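Local coordinates for protein solute carrier family 15 member 1 (Mus musculus, PDB 5A9D) that carries di- and tripeptides across the intestinal cell membrane together with protons, here represented by its extracellular domain, at residues Asn97-Val102 against Gln130-Gly135; Val109-Ser114 against Tyr139-Thr144; Asn158-Ser163 against Glu181-Pro186. All blocks are in the same frame, centred on the assembly; numbering follows the deposited sequence. Where two conformers were deposited one is given.

Contact 1: Asn97-Val102 against Gln130-Gly135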
loop_
_atom_site.group_PDB
_atom_site.type_symbol
_atom_site.label_atom_id
_atom_site.label_comp_id
_atom_site.label_asym_id
_atom_site.label_seq_id
_atom_site.Cartn_x
_atom_site.Cartn_y
_atom_site.Cartn_z
ATOM N N ASN A 97 11.566 -5.600 -14.205
ATOM C CA ASN A 97 11.549 -6.463 -13.053
ATOM C C ASN A 97 11.248 -5.652 -11.824
ATOM O O ASN A 97 11.874 -4.624 -11.608
ATOM C CB ASN A 97 12.905 -7.195 -12.927
ATOM C CG ASN A 97 13.228 -7.997 -14.184
ATOM O OD1 ASN A 97 12.536 -8.960 -14.544
ATOM N ND2 ASN A 97 14.169 -7.511 -14.973
ATOM N N GLY A 98 10.286 -6.115 -11.044
ATOM C CA GLY A 98 9.919 -5.494 -9.779
ATOM C C GLY A 98 10.849 -5.992 -8.705
ATOM O O GLY A 98 11.040 -7.195 -8.573
ATOM N N ILE A 99 11.451 -5.085 -7.946
ATOM C CA ILE A 99 12.331 -5.473 -6.851
ATOM C C ILE A 99 11.897 -4.753 -5.578
ATOM O O ILE A 99 11.697 -3.543 -5.588
ATOM C CB ILE A 99 13.840 -5.222 -7.173
ATOM C CG1 ILE A 99 14.319 -6.056 -8.384
ATOM C CG2 ILE A 99 14.752 -5.466 -5.940
ATOM C CD1 ILE A 99 15.707 -5.605 -8.961
ATOM N N ARG A 100 11.772 -5.501 -4.486
ATOM C CA ARG A 100 11.496 -4.903 -3.180
ATOM C C ARG A 100 12.553 -5.445 -2.206
ATOM O O ARG A 100 13.173 -6.475 -2.471
ATOM C CB ARG A 100 10.060 -5.186 -2.692
ATOM C CG ARG A 100 9.839 -6.639 -2.338
ATOM C CD ARG A 100 8.537 -6.817 -1.616
ATOM N NE ARG A 100 8.283 -8.238 -1.441
ATOM C CZ ARG A 100 7.116 -8.748 -1.090
ATOM N NH1 ARG A 100 6.084 -7.951 -0.839
ATOM N NH2 ARG A 100 6.961 -10.062 -1.008
ATOM N N PHE A 101 12.801 -4.709 -1.143
ATOM C CA PHE A 101 13.790 -5.102 -0.154
ATOM C C PHE A 101 13.119 -5.351 1.185
ATOM O O PHE A 101 12.182 -4.654 1.549
ATOM C CB PHE A 101 14.868 -4.014 -0.003
ATOM C CG PHE A 101 15.807 -3.988 -1.185
ATOM C CD1 PHE A 101 15.493 -3.252 -2.328
ATOM C CD2 PHE A 101 16.971 -4.761 -1.186
ATOM C CE1 PHE A 101 16.339 -3.279 -3.445
ATOM C CE2 PHE A 101 17.836 -4.756 -2.282
ATOM C CZ PHE A 101 17.506 -4.041 -3.414
ATOM N N VAL A 102 13.613 -6.360 1.911
ATOM C CA VAL A 102 13.122 -6.691 3.229
ATOM C C VAL A 102 14.306 -6.458 4.157
ATOM O O VAL A 102 15.381 -7.021 3.940
ATOM C CB VAL A 102 12.542 -8.136 3.340
ATOM C CG1 VAL A 102 12.355 -8.564 4.807
ATOM C CG2 VAL A 102 11.225 -8.256 2.581
ATOM N N GLN A 130 9.865 -1.436 -6.921
ATOM C CA GLN A 130 10.249 -0.441 -7.921
ATOM C C GLN A 130 10.777 -1.282 -9.092
ATOM O O GLN A 130 11.196 -2.428 -8.874
ATOM C CB GLN A 130 11.241 0.590 -7.377
ATOM C CG GLN A 130 10.581 1.481 -6.305
ATOM C CD GLN A 130 11.426 2.659 -5.933
ATOM O OE1 GLN A 130 11.383 3.696 -6.558
ATOM N NE2 GLN A 130 12.166 2.546 -4.869
ATOM N N PHE A 131 10.655 -0.775 -10.319
ATOM C CA PHE A 131 10.919 -1.530 -11.535
ATOM C C PHE A 131 12.141 -1.064 -12.315
ATOM O O PHE A 131 12.449 0.123 -12.386
ATOM C CB PHE A 131 9.651 -1.558 -12.419
ATOM C CG PHE A 131 8.511 -2.304 -11.733
ATOM C CD1 PHE A 131 7.769 -1.705 -10.728
ATOM C CD2 PHE A 131 8.162 -3.589 -12.126
ATOM C CE1 PHE A 131 6.750 -2.409 -10.068
ATOM C CE2 PHE A 131 7.117 -4.275 -11.495
ATOM C CZ PHE A 131 6.443 -3.699 -10.440
ATOM N N PHE A 132 12.863 -2.050 -12.868
ATOM C CA PHE A 132 14.152 -1.861 -13.531
ATOM C C PHE A 132 14.235 -2.648 -14.802
ATOM O O PHE A 132 13.673 -3.747 -14.869
ATOM C CB PHE A 132 15.303 -2.341 -12.592
ATOM C CG PHE A 132 15.307 -1.655 -11.241
ATOM C CD1 PHE A 132 14.553 -2.157 -10.186
ATOM C CD2 PHE A 132 16.034 -0.486 -11.039
ATOM C CE1 PHE A 132 14.477 -1.465 -8.973
ATOM C CE2 PHE A 132 16.010 0.163 -9.804
ATOM C CZ PHE A 132 15.244 -0.336 -8.777
ATOM N N PRO A 133 15.006 -2.158 -15.815
ATOM C CA PRO A 133 15.208 -2.972 -17.027
ATOM C C PRO A 133 16.025 -4.228 -16.676
ATOM O O PRO A 133 16.719 -4.242 -15.648
ATOM C CB PRO A 133 16.002 -2.035 -17.947
ATOM C CG PRO A 133 15.836 -0.663 -17.373
ATOM C CD PRO A 133 15.750 -0.883 -15.900
ATOM N N SER A 134 15.966 -5.276 -17.523
ATOM C CA SER A 134 16.682 -6.536 -17.267
ATOM C C SER A 134 18.204 -6.399 -17.143
ATOM O O SER A 134 18.789 -5.419 -17.599
ATOM C CB SER A 134 16.353 -7.583 -18.332
ATOM O OG SER A 134 15.509 -7.106 -19.354
ATOM N N GLY A 135 18.819 -7.405 -16.536
ATOM C CA GLY A 135 20.262 -7.489 -16.396
ATOM C C GLY A 135 20.750 -7.237 -14.999
ATOM O O GLY A 135 19.990 -6.751 -14.158
#

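Contact 2: Val109-Ser114 against Tyr139-Thr144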
loop_
_atom_site.group_PDB
_atom_site.type_symbol
_atom_site.label_atom_id
_atom_site.label_comp_id
_atom_site.label_asym_id
_atom_site.label_seq_id
_atom_site.Cartn_x
_atom_site.Cartn_y
_atom_site.Cartn_z
ATOM N N VAL A 109 17.326 0.816 6.953
ATOM C CA VAL A 109 18.262 0.663 5.848
ATOM C C VAL A 109 17.811 1.512 4.666
ATOM O O VAL A 109 16.620 1.678 4.451
ATOM C CB VAL A 109 18.492 -0.819 5.426
ATOM C CG1 VAL A 109 19.172 -1.622 6.523
ATOM C CG2 VAL A 109 17.214 -1.498 4.945
ATOM N N THR A 110 18.761 2.010 3.888
ATOM C CA THR A 110 18.483 2.761 2.682
ATOM C C THR A 110 19.164 2.036 1.545
ATOM O O THR A 110 20.332 1.658 1.645
ATOM C CB THR A 110 18.860 4.245 2.839
ATOM O OG1 THR A 110 17.915 4.828 3.725
ATOM C CG2 THR A 110 18.823 5.013 1.497
ATOM N N ILE A 111 18.421 1.813 0.469
ATOM C CA ILE A 111 18.929 1.123 -0.702
ATOM C C ILE A 111 18.855 2.065 -1.848
ATOM O O ILE A 111 17.816 2.691 -2.045
ATOM C CB ILE A 111 18.169 -0.205 -1.032
ATOM C CG1 ILE A 111 18.110 -1.116 0.188
ATOM C CG2 ILE A 111 18.814 -0.913 -2.244
ATOM C CD1 ILE A 111 16.769 -1.034 0.963
ATOM N N LYS A 112 19.953 2.144 -2.635
ATOM C CA LYS A 112 19.999 2.981 -3.828
ATOM C C LYS A 112 20.347 2.031 -4.970
ATOM O O LYS A 112 21.335 1.291 -4.873
ATOM C CB LYS A 112 21.039 4.124 -3.717
ATOM C CG LYS A 112 20.745 5.120 -2.593
ATOM C CD LYS A 112 21.223 6.507 -2.946
ATOM C CE LYS A 112 21.104 7.477 -1.796
ATOM N NZ LYS A 112 21.789 8.770 -2.095
ATOM N N MET A 113 19.498 1.987 -5.999
ATOM C CA MET A 113 19.714 1.097 -7.148
ATOM C C MET A 113 19.291 1.800 -8.413
ATOM O O MET A 113 18.135 2.205 -8.520
ATOM C CB MET A 113 18.936 -0.219 -6.989
ATOM C CG MET A 113 19.096 -1.171 -8.200
ATOM S SD MET A 113 18.049 -2.655 -8.123
ATOM C CE MET A 113 19.111 -3.761 -7.408
ATOM N N SER A 114 20.217 1.891 -9.394
ATOM C CA SER A 114 20.013 2.480 -10.726
ATOM C C SER A 114 19.166 3.748 -10.685
ATOM O O SER A 114 18.156 3.818 -11.378
ATOM C CB SER A 114 19.388 1.459 -11.688
ATOM O OG SER A 114 19.958 0.165 -11.594
ATOM N N TYR A 139 23.910 -2.027 -6.720
ATOM C CA TYR A 139 23.162 -1.293 -5.705
ATOM C C TYR A 139 23.951 -1.118 -4.420
ATOM O O TYR A 139 24.943 -1.820 -4.182
ATOM C CB TYR A 139 21.766 -1.892 -5.446
ATOM C CG TYR A 139 21.732 -3.269 -4.828
ATOM C CD1 TYR A 139 21.834 -4.414 -5.617
ATOM C CD2 TYR A 139 21.510 -3.433 -3.467
ATOM C CE1 TYR A 139 21.738 -5.687 -5.054
ATOM C CE2 TYR A 139 21.433 -4.692 -2.894
ATOM C CZ TYR A 139 21.539 -5.814 -3.689
ATOM O OH TYR A 139 21.416 -7.028 -3.090
ATOM N N THR A 140 23.545 -0.140 -3.610
ATOM C CA THR A 140 24.228 0.091 -2.356
ATOM C C THR A 140 23.276 -0.021 -1.232
ATOM O O THR A 140 22.117 0.323 -1.376
ATOM C CB THR A 140 24.943 1.464 -2.296
ATOM O OG1 THR A 140 23.960 2.493 -2.183
ATOM C CG2 THR A 140 25.882 1.711 -3.467
ATOM N N ILE A 141 23.795 -0.391 -0.071
ATOM C CA ILE A 141 23.013 -0.472 1.146
ATOM C C ILE A 141 23.765 0.307 2.211
ATOM O O ILE A 141 24.919 0.010 2.484
ATOM C CB ILE A 141 22.723 -1.929 1.600
ATOM C CG1 ILE A 141 21.819 -2.674 0.601
ATOM C CG2 ILE A 141 22.081 -1.922 3.011
ATOM C CD1 ILE A 141 21.901 -4.201 0.746
ATOM N N ASN A 142 23.111 1.297 2.798
ATOM C CA ASN A 142 23.689 2.110 3.867
ATOM C C ASN A 142 22.811 2.027 5.107
ATOM O O ASN A 142 21.582 2.114 5.020
ATOM C CB ASN A 142 23.957 3.544 3.401
ATOM C CG ASN A 142 25.138 3.613 2.448
ATOM O OD1 ASN A 142 26.284 3.792 2.862
ATOM N ND2 ASN A 142 24.903 3.413 1.152
ATOM N N THR A 143 23.446 1.725 6.239
ATOM C CA THR A 143 22.814 1.529 7.541
ATOM C C THR A 143 23.821 1.772 8.670
ATOM O O THR A 143 25.033 1.636 8.460
ATOM C CB THR A 143 22.174 0.115 7.626
ATOM O OG1 THR A 143 21.451 -0.030 8.848
ATOM C CG2 THR A 143 23.188 -1.032 7.448
ATOM N N THR A 144 23.307 2.132 9.871
ATOM C CA THR A 144 24.108 2.328 11.088
ATOM C C THR A 144 24.265 0.967 11.830
ATOM O O THR A 144 25.051 0.867 12.778
ATOM C CB THR A 144 23.464 3.401 12.001
ATOM O OG1 THR A 144 22.135 2.993 12.364
ATOM C CG2 THR A 144 23.453 4.801 11.376
HETATM O O HOH W 1 22.314 3.193 0.002
#

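Contact 3: Asn158-Ser163 against Glu181-Pro186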
loop_
_atom_site.group_PDB
_atom_site.type_symbol
_atom_site.label_atom_id
_atom_site.label_comp_id
_atom_site.label_asym_id
_atom_site.label_seq_id
_atom_site.Cartn_x
_atom_site.Cartn_y
_atom_site.Cartn_z
ATOM N N ASN A 158 21.300 -11.806 -12.637
ATOM C CA ASN A 158 20.864 -11.499 -13.985
ATOM C C ASN A 158 19.347 -11.569 -14.088
ATOM O O ASN A 158 18.793 -12.597 -14.484
ATOM C CB ASN A 158 21.541 -12.401 -15.023
ATOM C CG ASN A 158 21.310 -11.982 -16.470
ATOM O OD1 ASN A 158 21.871 -12.565 -17.400
ATOM N ND2 ASN A 158 20.486 -10.974 -16.707
ATOM N N LEU A 159 18.706 -10.446 -13.756
ATOM C CA LEU A 159 17.276 -10.167 -13.779
ATOM C C LEU A 159 16.656 -10.668 -15.084
ATOM O O LEU A 159 17.035 -10.185 -16.165
ATOM C CB LEU A 159 17.110 -8.630 -13.737
ATOM C CG LEU A 159 16.725 -7.914 -12.428
ATOM C CD1 LEU A 159 17.508 -8.440 -11.222
ATOM C CD2 LEU A 159 16.877 -6.409 -12.587
ATOM N N ASP A 160 15.717 -11.638 -14.992
ATOM C CA ASP A 160 15.013 -12.163 -16.167
ATOM C C ASP A 160 14.092 -11.081 -16.793
ATOM O O ASP A 160 14.401 -9.906 -16.698
ATOM C CB ASP A 160 14.257 -13.463 -15.821
ATOM C CG ASP A 160 15.139 -14.634 -15.385
ATOM O OD1 ASP A 160 16.210 -14.848 -16.014
ATOM O OD2 ASP A 160 14.734 -15.369 -14.448
ATOM N N PHE A 161 13.023 -11.462 -17.489
ATOM C CA PHE A 161 12.102 -10.538 -18.147
ATOM C C PHE A 161 10.754 -10.598 -17.438
ATOM O O PHE A 161 10.178 -11.671 -17.302
ATOM C CB PHE A 161 11.948 -10.927 -19.635
ATOM C CG PHE A 161 10.981 -10.100 -20.456
ATOM C CD1 PHE A 161 9.607 -10.331 -20.388
ATOM C CD2 PHE A 161 11.445 -9.135 -21.344
ATOM C CE1 PHE A 161 8.716 -9.576 -21.152
ATOM C CE2 PHE A 161 10.554 -8.418 -22.148
ATOM C CZ PHE A 161 9.195 -8.640 -22.037
ATOM N N GLY A 162 10.276 -9.443 -16.979
ATOM C CA GLY A 162 8.988 -9.296 -16.311
ATOM C C GLY A 162 8.879 -9.966 -14.952
ATOM O O GLY A 162 7.771 -10.224 -14.495
ATOM N N SER A 163 9.991 -10.251 -14.296
ATOM C CA SER A 163 9.959 -10.958 -13.010
ATOM C C SER A 163 9.764 -10.017 -11.797
ATOM O O SER A 163 9.567 -8.797 -11.942
ATOM C CB SER A 163 11.213 -11.807 -12.849
ATOM O OG SER A 163 11.355 -12.696 -13.943
ATOM N N GLU A 181 18.288 -13.448 -2.244
ATOM C CA GLU A 181 17.280 -13.140 -3.271
ATOM C C GLU A 181 16.196 -14.208 -3.345
ATOM O O GLU A 181 16.493 -15.398 -3.366
ATOM C CB GLU A 181 17.942 -13.031 -4.663
ATOM C CG GLU A 181 19.100 -12.061 -4.708
ATOM C CD GLU A 181 19.751 -11.919 -6.061
ATOM O OE1 GLU A 181 19.155 -12.388 -7.058
ATOM O OE2 GLU A 181 20.870 -11.359 -6.118
ATOM N N PHE A 182 14.950 -13.775 -3.468
ATOM C CA PHE A 182 13.823 -14.699 -3.598
ATOM C C PHE A 182 13.023 -14.271 -4.803
ATOM O O PHE A 182 12.772 -13.081 -4.981
ATOM C CB PHE A 182 12.931 -14.640 -2.333
ATOM C CG PHE A 182 13.606 -15.155 -1.088
ATOM C CD1 PHE A 182 13.563 -16.505 -0.763
ATOM C CD2 PHE A 182 14.288 -14.291 -0.238
ATOM C CE1 PHE A 182 14.211 -16.983 0.379
ATOM C CE2 PHE A 182 14.951 -14.781 0.895
ATOM C CZ PHE A 182 14.905 -16.123 1.199
ATOM N N GLU A 183 12.605 -15.204 -5.629
ATOM C CA GLU A 183 11.769 -14.807 -6.743
ATOM C C GLU A 183 10.333 -14.815 -6.249
ATOM O O GLU A 183 9.949 -15.693 -5.478
ATOM C CB GLU A 183 11.913 -15.768 -7.936
ATOM C CG GLU A 183 11.446 -15.108 -9.238
ATOM C CD GLU A 183 11.660 -15.859 -10.542
ATOM O OE1 GLU A 183 12.709 -16.528 -10.697
ATOM O OE2 GLU A 183 10.786 -15.744 -11.430
ATOM N N ASP A 184 9.562 -13.814 -6.614
ATOM C CA ASP A 184 8.149 -13.812 -6.262
ATOM C C ASP A 184 7.398 -13.925 -7.571
ATOM O O ASP A 184 7.971 -13.606 -8.626
ATOM C CB ASP A 184 7.729 -12.448 -5.673
ATOM C CG ASP A 184 8.476 -11.979 -4.460
ATOM O OD1 ASP A 184 8.428 -12.673 -3.433
ATOM O OD2 ASP A 184 9.004 -10.858 -4.499
ATOM N N ILE A 185 6.106 -14.295 -7.514
ATOM C CA ILE A 185 5.227 -14.286 -8.685
ATOM C C ILE A 185 5.023 -12.760 -8.986
ATOM O O ILE A 185 4.891 -11.993 -8.026
ATOM C CB ILE A 185 3.907 -15.074 -8.391
ATOM C CG1 ILE A 185 4.210 -16.588 -8.198
ATOM C CG2 ILE A 185 2.860 -14.861 -9.496
ATOM C CD1 ILE A 185 3.183 -17.419 -7.376
ATOM N N PRO A 186 5.130 -12.277 -10.252
ATOM C CA PRO A 186 5.020 -10.812 -10.494
ATOM C C PRO A 186 3.803 -10.099 -9.915
ATOM O O PRO A 186 2.715 -10.667 -9.997
ATOM C CB PRO A 186 5.056 -10.687 -12.019
ATOM C CG PRO A 186 5.699 -11.944 -12.500
ATOM C CD PRO A 186 5.338 -13.011 -11.521
#

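Contact 1: Asn97-Val102 against Gln130-Gly135
Phe131 lays its ring across the backbone of Gly98, its non-hydrogen-bonded partner on the antiparallel neighbour strand. Followed outward, its CB passes near Asn97 O, and CG then stands 4.0 Å from Gly98 CA. Beyond it, CD2 comes equally near Gly98 N and CA, CE2 stays close to the same two atoms, and CZ still grazes CA. Gly98 CA thus sits over one ring face, offset toward the rim, a CH-pi contact 3.8 Å from the ring centroid. With CG set beside its own backbone N (chi1 -64°), Phe131 swings its ring over the neighbouring strand. Shrinking Phe131 to an alanine would probably strip the cover from Gly98 CA and leave Pro92 without the side chain that packs on it.

The backbones are tied by two pairs of bonds. Asn97 N gives a nearly straight bond to Phe132 O, while the return bond from Phe132 N to Asn97 O is more bent (148°). Ile99 N reaches Gln130 O at 2.8 Å, and Gln130 N returns to Ile99 O at 3.1 Å. On the inner face of this immunoglobulin-like domain, Ile99 CD1 meets Phe132 CD1 at 3.8 Å, the two side chains crossing at about a right angle. Asn97 ND2 passes Ser134 CA, but its amide is held by the loop before strand 164-171, with OD1 on Ser163 N and ND2 on Asp160 O. Four backbone bonds therefore fix the strand pairing, while ring cover on one face and apolar packing on the other seal it, leaving the Asn97 amide to bind the loop that leads into the next strand.

Contact 2: Val109-Ser114 against Tyr139-Thr144
Met113 and Tyr139 make the tightest side-chain contact here: Met113 CE comes to 3.3 Å from Tyr139 CD1, and the two CB atoms also touch. Because Met113 CG lies opposite its backbone N (chi1 178°) and the chain bends at chi3, the methyl turns back to the ring. Tyr139 CD2 takes Ile111 CG2 at 3.9 Å, the side chains running alongside each other. Next along, Ile111 CG1 meets Ile141 CG1 at 4.0 Å, and Val109 CG1 lies beside Thr143, whose OG1 is bonded to Met108 O. This row faces the domain core, where Phe101 touches both Ile111 and Tyr139, and Val179 of strand 177-184 touches Tyr139 and Ile141.

The other face, bearing Thr110, Lys112, Thr140 and Asn142, is looser and polar. Lys112 CB brushes Thr140 OG1, yet the end of the lysine leads away. One water bridges the strands here, donating to Thr110 O at 3.0 Å, accepting from Asn142 ND2 at 2.8 Å, and bonding to Thr140 OG1. Thr110 OG1 turns to Asn120 N on the adjacent strand.

Between the faces, Thr110 pairs with Asn142 and Lys112 with Thr140 through four nearly straight backbone bonds. The chemistry is that of a beta-sandwich sheet: mostly apolar side chains toward the core, hydroxyls, amide and water on the outside.

Contact 3: Asn158-Ser163 against Glu181-Pro186
Pro186 and Gly162 make the nearest approach here, with Pro186 CG 3.4 Å from Gly162 O and CB a little farther from the same oxygen. The proline ring thus rests its CG corner against a loop carbonyl, an apolar touch on a polar atom. Beside it, Glu183 extends its chain toward the loop, CG opposite the backbone N (chi1 -160°), and brings OE2 to 4.0 Å from Ser163 OG. Its other oxygen, OE1, stands 4.4 Å from Asp160 OD2, so two carboxylates lie near each other at the surface. In the fold, the loop before strand 164-171 here meets the end of strand 177-184, an outermost strand of its sheet within this chain.

Farther out, each segment has its own bonds outside this contact. On the loop side, the backbones of Gly162 and Ser163 bond to Gly95 and Gly98. Glu183 packs on Tyr165, and Asp184 bonds Tyr129 and Thr166 and forms a salt bridge to Lys8 of the second subunit. Pro186 O accepts a bond from Arg70 of that subunit.

With two carboxylates close together and no salt bridge between the segments, this contact probably adds little attraction of its own; its shape is probably set by the anchors around it.

Overall arrangement
Contacts 1 and 2 interlock: strand 97-103 leads to 109-113 and strand 125-132 to 138-142, so their segments alternate along the chain and the pairings lie in the two facing sheets of one immunoglobulin-like domain. Their centres are about 14 Å apart, and the sheets meet where Ile99 CD1 lies 3.9 Å from Met113 SD and Phe101 CE2 lies 3.6 Å from Tyr139 CE2. Contact 3 adjoins contact 1, centres about 8 Å apart, with Gly98 N 2.9 Å from Ser163 O. Contacts 2 and 3 have centres about 20 Å apart, nearest atoms about 5 Å. Contacts 1 and 3 both reach the second subunit, Arg100 forming a salt bridge with its Asp86; contact 2 does not.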